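Local coordinates for PP1b (Porcine reproductive and respiratory syndrome virus, PDB 6JDR), which probably hydrolyses ATP to unwind RNA and DNA duplexes in the 5' to 3' direction, this chain being the nsp10 helicase part of the viral replicase polyprotein, at residues P15-C20 and R99-V104; Q355-A360 and Q378-L383. The protein carries 1 engineered substitution. All coordinates share one frame; numbering follows the deposited sequence.

Contact 1: residues P15-C20 and R99-V104; sequences PYATAC and RGLVSV. With ZN (zinc ion), chain B.
Ala17 of the N-terminal zinc-binding domain meets Leu101 of the small four-stranded antiparallel sheet that probably forms the 1B domain of this arterivirus helicase. The sheet presents its outermost strand, 100-104, and one leucine methyl does nearly all the touching: Leu101 CD2 lies 3.8 Å from Ala17 CB. The CB of Leu101 already points at segment 15-20, and with CG anti to the backbone N (chi1 -175°) the branched end continues that way, putting CD2 against Ala17. The same methyl then sits more loosely by the backbone, with Pro15 O 4.4 Å from Leu101 CD2. Alanine suits its position because a lone methyl lets the leucine approach the main chain, while leucine has the length to bridge backbones whose CA atoms, in Tyr16 and Leu101, are still 7.3 Å apart. Leu101 also leans on Arg94 and Gln96 of the adjoining strand 93-97, and Leu125 adds a further apolar neighbour to Ala17.

Three residues beyond Ala17 the chain reaches a metal. Cys20 SG coordinates a zinc ion at 2.3 Å, and His32, His34 and Cys35 complete the site. Between the two, Thr18 OG1 accepts a hydrogen bond from the backbone N of Leu22, tying down the turn that presents Cys20.

No hydrogen bond crosses the interface, which buries just 95 Å² in all. Such a small, directionless methyl contact sets few demands on orientation; zinc at Cys20 and hydrogen bonds to neighbouring parts of the chain, such as that of Thr18, probably do more to hold segment 15-20.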
loop_
_atom_site.group_PDB
_atom_site.type_symbol
_atom_site.label_atom_id
_atom_site.label_comp_id
_atom_site.label_asym_id
_atom_site.label_seq_id
_atom_site.Cartn_x
_atom_site.Cartn_y
_atom_site.Cartn_z
ATOM N N PRO A 15 -21.621 -22.358 17.817
ATOM C CA PRO A 15 -21.368 -23.443 18.764
ATOM C C PRO A 15 -20.418 -24.522 18.230
ATOM O O PRO A 15 -19.852 -25.272 19.021
ATOM C CB PRO A 15 -22.763 -24.032 19.027
ATOM C CG PRO A 15 -23.662 -23.500 17.960
ATOM C CD PRO A 15 -22.918 -22.493 17.133
ATOM N N TYR A 16 -20.244 -24.599 16.912
ATOM C CA TYR A 16 -19.410 -25.633 16.299
ATOM C C TYR A 16 -18.198 -25.035 15.598
ATOM O O TYR A 16 -18.064 -23.814 15.503
ATOM C CB TYR A 16 -20.253 -26.467 15.331
ATOM C CG TYR A 16 -21.445 -27.075 16.032
ATOM C CD1 TYR A 16 -21.326 -28.273 16.725
ATOM C CD2 TYR A 16 -22.676 -26.424 16.051
ATOM C CE1 TYR A 16 -22.402 -28.823 17.394
ATOM C CE2 TYR A 16 -23.761 -26.969 16.720
ATOM C CZ TYR A 16 -23.616 -28.168 17.393
ATOM O OH TYR A 16 -24.681 -28.722 18.058
ATOM N N ALA A 17 -17.311 -25.904 15.130
ATOM C CA ALA A 17 -16.103 -25.475 14.437
ATOM C C ALA A 17 -15.634 -26.516 13.428
ATOM O O ALA A 17 -15.911 -27.706 13.580
ATOM C CB ALA A 17 -15.002 -25.193 15.442
ATOM N N THR A 18 -14.919 -26.058 12.400
ATOM C CA THR A 18 -14.314 -26.959 11.421
ATOM C C THR A 18 -13.048 -27.537 12.021
ATOM O O THR A 18 -12.471 -26.959 12.945
ATOM C CB THR A 18 -13.960 -26.249 10.093
ATOM O OG1 THR A 18 -12.889 -25.316 10.298
ATOM C CG2 THR A 18 -15.178 -25.522 9.524
ATOM N N ALA A 19 -12.611 -28.672 11.490
ATOM C CA ALA A 19 -11.366 -29.294 11.926
ATOM C C ALA A 19 -10.158 -28.398 11.652
ATOM O O ALA A 19 -9.135 -28.518 12.320
ATOM C CB ALA A 19 -11.185 -30.642 11.243
ATOM N N CYS A 20 -10.279 -27.506 10.668
ATOM C CA CYS A 20 -9.206 -26.568 10.332
ATOM C C CYS A 20 -9.268 -25.247 11.123
ATOM O O CYS A 20 -8.573 -24.289 10.782
ATOM C CB CYS A 20 -9.211 -26.289 8.825
ATOM S SG CYS A 20 -10.594 -25.279 8.264
ATOM N N ARG A 99 -17.259 -35.882 24.396
ATOM C CA ARG A 99 -18.109 -34.855 25.005
ATOM C C ARG A 99 -18.207 -33.588 24.136
ATOM O O ARG A 99 -18.521 -32.509 24.639
ATOM C CB ARG A 99 -17.586 -34.508 26.412
ATOM C CG ARG A 99 -18.074 -35.441 27.516
ATOM C CD ARG A 99 -19.211 -34.812 28.316
ATOM N NE ARG A 99 -19.886 -35.768 29.197
ATOM C CZ ARG A 99 -20.839 -36.622 28.818
ATOM N NH1 ARG A 99 -21.256 -36.671 27.555
ATOM N NH2 ARG A 99 -21.382 -37.443 29.714
ATOM N N GLY A 100 -17.950 -33.720 22.835
ATOM C CA GLY A 100 -18.028 -32.593 21.911
ATOM C C GLY A 100 -16.784 -31.723 21.914
ATOM O O GLY A 100 -15.713 -32.148 22.350
ATOM N N LEU A 101 -16.938 -30.497 21.420
ATOM C CA LEU A 101 -15.827 -29.556 21.295
ATOM C C LEU A 101 -15.523 -28.903 22.639
ATOM O O LEU A 101 -16.435 -28.443 23.324
ATOM C CB LEU A 101 -16.171 -28.482 20.260
ATOM C CG LEU A 101 -15.075 -27.474 19.910
ATOM C CD1 LEU A 101 -13.861 -28.164 19.305
ATOM C CD2 LEU A 101 -15.632 -26.427 18.959
ATOM N N VAL A 102 -14.241 -28.857 23.000
ATOM C CA VAL A 102 -13.809 -28.311 24.289
ATOM C C VAL A 102 -12.502 -27.528 24.162
ATOM O O VAL A 102 -11.689 -27.803 23.281
ATOM C CB VAL A 102 -13.618 -29.426 25.344
ATOM C CG1 VAL A 102 -14.949 -30.088 25.674
ATOM C CG2 VAL A 102 -12.602 -30.462 24.873
ATOM N N SER A 103 -12.303 -26.569 25.065
ATOM C CA SER A 103 -11.126 -25.698 25.043
ATOM C C SER A 103 -10.181 -25.970 26.215
ATOM O O SER A 103 -10.623 -26.133 27.351
ATOM C CB SER A 103 -11.561 -24.231 25.078
ATOM O OG SER A 103 -12.361 -23.905 23.955
ATOM N N VAL A 104 -8.882 -26.020 25.927
ATOM C CA VAL A 104 -7.849 -26.083 26.958
ATOM C C VAL A 104 -7.320 -24.670 27.196
ATOM O O VAL A 104 -6.578 -24.129 26.374
ATOM C CB VAL A 104 -6.689 -27.007 26.549
HETATM ZN ZN ZN B . -11.631 -26.708 6.818
#

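Contact 2: residues Q355-A360 and Q378-L383; sequences QRALVA and QSVFDL. Engineered in segment 378-383: Val380 (natural residue Met).
Phe381 lays its ring obliquely against Ala357 and Leu358 on one side of helix 354-361. Its chi1 of -92° departs from a staggered value, and this swings CD1, CE1 and CZ along the helix surface. CE1 makes the tightest approach, 3.4 Å from Ala357 CB. CE1 also lies 3.6 Å from the backbone N of Leu358, while CZ passes 3.7 Å from Leu358 CA, so the ring rests on main chain as much as on side chains. Alanine fits here because nothing beyond CB stands in the ring's way.

Leu358 offers its CB to Phe381 CZ at 4.0 Å. Its CG stands anti to the backbone N (chi1 177°), and the side chain also touches Ile287, Asp290 and Tyr291; Ile287 touches Phe381 too. The engineered Val380 adds CG1, 4.1 Å from Ala357 CB.

Arg354 reinforces the junction twice, through a cation-pi interaction with the Phe381 ring and a hydrogen bond from NH2 to Val380 O. No hydrogen bond crosses between the segments, where the contact is van der Waals, mostly between apolar groups: a buried aromatic on an irregular loop depends on close fit, with the arginine supplying polar and electrostatic grip from the helix.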
loop_
_atom_site.group_PDB
_atom_site.type_symbol
_atom_site.label_atom_id
_atom_site.label_comp_id
_atom_site.label_asym_id
_atom_site.label_seq_id
_atom_site.Cartn_x
_atom_site.Cartn_y
_atom_site.Cartn_z
ATOM N N GLN A 355 -8.463 26.306 -14.665
ATOM C CA GLN A 355 -7.958 25.908 -15.976
ATOM C C GLN A 355 -6.689 26.677 -16.344
ATOM O O GLN A 355 -5.680 26.066 -16.694
ATOM C CB GLN A 355 -9.030 26.105 -17.051
ATOM N N ARG A 356 -6.744 28.008 -16.247
ATOM C CA ARG A 356 -5.592 28.877 -16.540
ATOM C C ARG A 356 -4.416 28.611 -15.605
ATOM O O ARG A 356 -3.266 28.567 -16.036
ATOM C CB ARG A 356 -5.967 30.358 -16.406
ATOM C CG ARG A 356 -6.955 30.886 -17.433
ATOM C CD ARG A 356 -7.083 32.402 -17.321
ATOM N NE ARG A 356 -8.355 32.896 -17.850
ATOM C CZ ARG A 356 -8.666 32.977 -19.145
ATOM N NH1 ARG A 356 -7.804 32.595 -20.087
ATOM N NH2 ARG A 356 -9.859 33.442 -19.507
ATOM N N ALA A 357 -4.711 28.459 -14.317
ATOM C CA ALA A 357 -3.674 28.203 -13.322
ATOM C C ALA A 357 -3.017 26.846 -13.542
ATOM O O ALA A 357 -1.811 26.708 -13.375
ATOM C CB ALA A 357 -4.246 28.296 -11.915
ATOM N N LEU A 358 -3.811 25.852 -13.925
ATOM C CA LEU A 358 -3.283 24.524 -14.219
ATOM C C LEU A 358 -2.312 24.571 -15.394
ATOM O O LEU A 358 -1.272 23.915 -15.369
ATOM C CB LEU A 358 -4.419 23.541 -14.517
ATOM C CG LEU A 358 -4.009 22.116 -14.913
ATOM C CD1 LEU A 358 -3.052 21.507 -13.894
ATOM C CD2 LEU A 358 -5.240 21.238 -15.083
ATOM N N VAL A 359 -2.651 25.346 -16.419
ATOM C CA VAL A 359 -1.781 25.474 -17.585
ATOM C C VAL A 359 -0.497 26.199 -17.198
ATOM O O VAL A 359 0.586 25.775 -17.580
ATOM C CB VAL A 359 -2.474 26.207 -18.751
ATOM C CG1 VAL A 359 -1.496 26.448 -19.894
ATOM C CG2 VAL A 359 -3.663 25.404 -19.253
ATOM N N ALA A 360 -0.625 27.268 -16.419
ATOM C CA ALA A 360 0.522 28.100 -16.032
ATOM C C ALA A 360 1.545 27.363 -15.168
ATOM O O ALA A 360 2.752 27.532 -15.345
ATOM C CB ALA A 360 0.042 29.351 -15.311
ATOM N N GLN A 378 -3.501 31.181 -4.295
ATOM C CA GLN A 378 -3.920 30.401 -3.120
ATOM C C GLN A 378 -5.350 29.887 -3.230
ATOM O O GLN A 378 -5.620 28.729 -2.919
ATOM C CB GLN A 378 -3.817 31.252 -1.850
ATOM C CG GLN A 378 -2.394 31.527 -1.393
ATOM C CD GLN A 378 -2.312 32.626 -0.349
ATOM O OE1 GLN A 378 -3.312 32.984 0.279
ATOM N NE2 GLN A 378 -1.112 33.169 -0.158
ATOM N N SER A 379 -6.261 30.750 -3.676
ATOM C CA SER A 379 -7.683 30.408 -3.766
ATOM C C SER A 379 -8.018 29.435 -4.905
ATOM O O SER A 379 -9.178 29.059 -5.079
ATOM C CB SER A 379 -8.521 31.681 -3.922
ATOM O OG SER A 379 -8.203 32.358 -5.126
ATOM N N VAL A 380 -7.009 29.050 -5.684
ATOM C CA VAL A 380 -7.173 28.081 -6.764
ATOM C C VAL A 380 -6.235 26.875 -6.615
ATOM O O VAL A 380 -6.584 25.762 -7.015
ATOM C CB VAL A 380 -6.930 28.756 -8.130
ATOM C CG1 VAL A 380 -7.360 27.850 -9.268
ATOM C CG2 VAL A 380 -7.689 30.075 -8.212
ATOM N N PHE A 381 -5.052 27.094 -6.042
ATOM C CA PHE A 381 -4.046 26.048 -5.920
ATOM C C PHE A 381 -3.359 26.071 -4.568
ATOM O O PHE A 381 -3.235 27.123 -3.942
ATOM C CB PHE A 381 -2.980 26.221 -7.003
ATOM C CG PHE A 381 -3.259 25.452 -8.256
ATOM C CD1 PHE A 381 -4.117 25.956 -9.220
ATOM C CD2 PHE A 381 -2.661 24.222 -8.472
ATOM C CE1 PHE A 381 -4.375 25.246 -10.379
ATOM C CE2 PHE A 381 -2.912 23.509 -9.628
ATOM C CZ PHE A 381 -3.768 24.022 -10.585
ATOM N N ASP A 382 -2.918 24.893 -4.134
ATOM C CA ASP A 382 -1.999 24.758 -3.014
ATOM C C ASP A 382 -0.625 24.528 -3.617
ATOM O O ASP A 382 -0.329 23.443 -4.120
ATOM C CB ASP A 382 -2.398 23.588 -2.112
ATOM C CG ASP A 382 -3.741 23.805 -1.436
ATOM O OD1 ASP A 382 -4.538 22.845 -1.366
ATOM O OD2 ASP A 382 -4.002 24.939 -0.976
ATOM N N LEU A 383 0.198 25.570 -3.596
ATOM C CA LEU A 383 1.529 25.512 -4.187
ATOM C C LEU A 383 2.523 26.216 -3.271
ATOM O O LEU A 383 2.744 27.422 -3.404
ATOM C CB LEU A 383 1.516 26.156 -5.577
ATOM C CG LEU A 383 2.812 26.069 -6.380
ATOM C CD1 LEU A 383 3.151 24.630 -6.738
ATOM C CD2 LEU A 383 2.697 26.919 -7.636
#

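How the contacts relate
The two contacts belong to distant parts of an elongated chain: their centres are 63 Å apart, their nearest atoms about 49 Å, and they lie on opposite sides of the chain's centre. They follow one another in sequence, contact 1 closing before contact 2 opens, and share no helix, strand or sheet. Between them comes the seven-stranded parallel sheet with the probable P-loop. Contact 1 joins the zinc-binding domain to the four-stranded antiparallel sheet; contact 2 belongs to the region of the five-stranded parallel sheet, binding a later loop to helix 354-361. One is thus a link between modules, the other a closure beside the second parallel sheet, where loop and helix also meet helix 281-287.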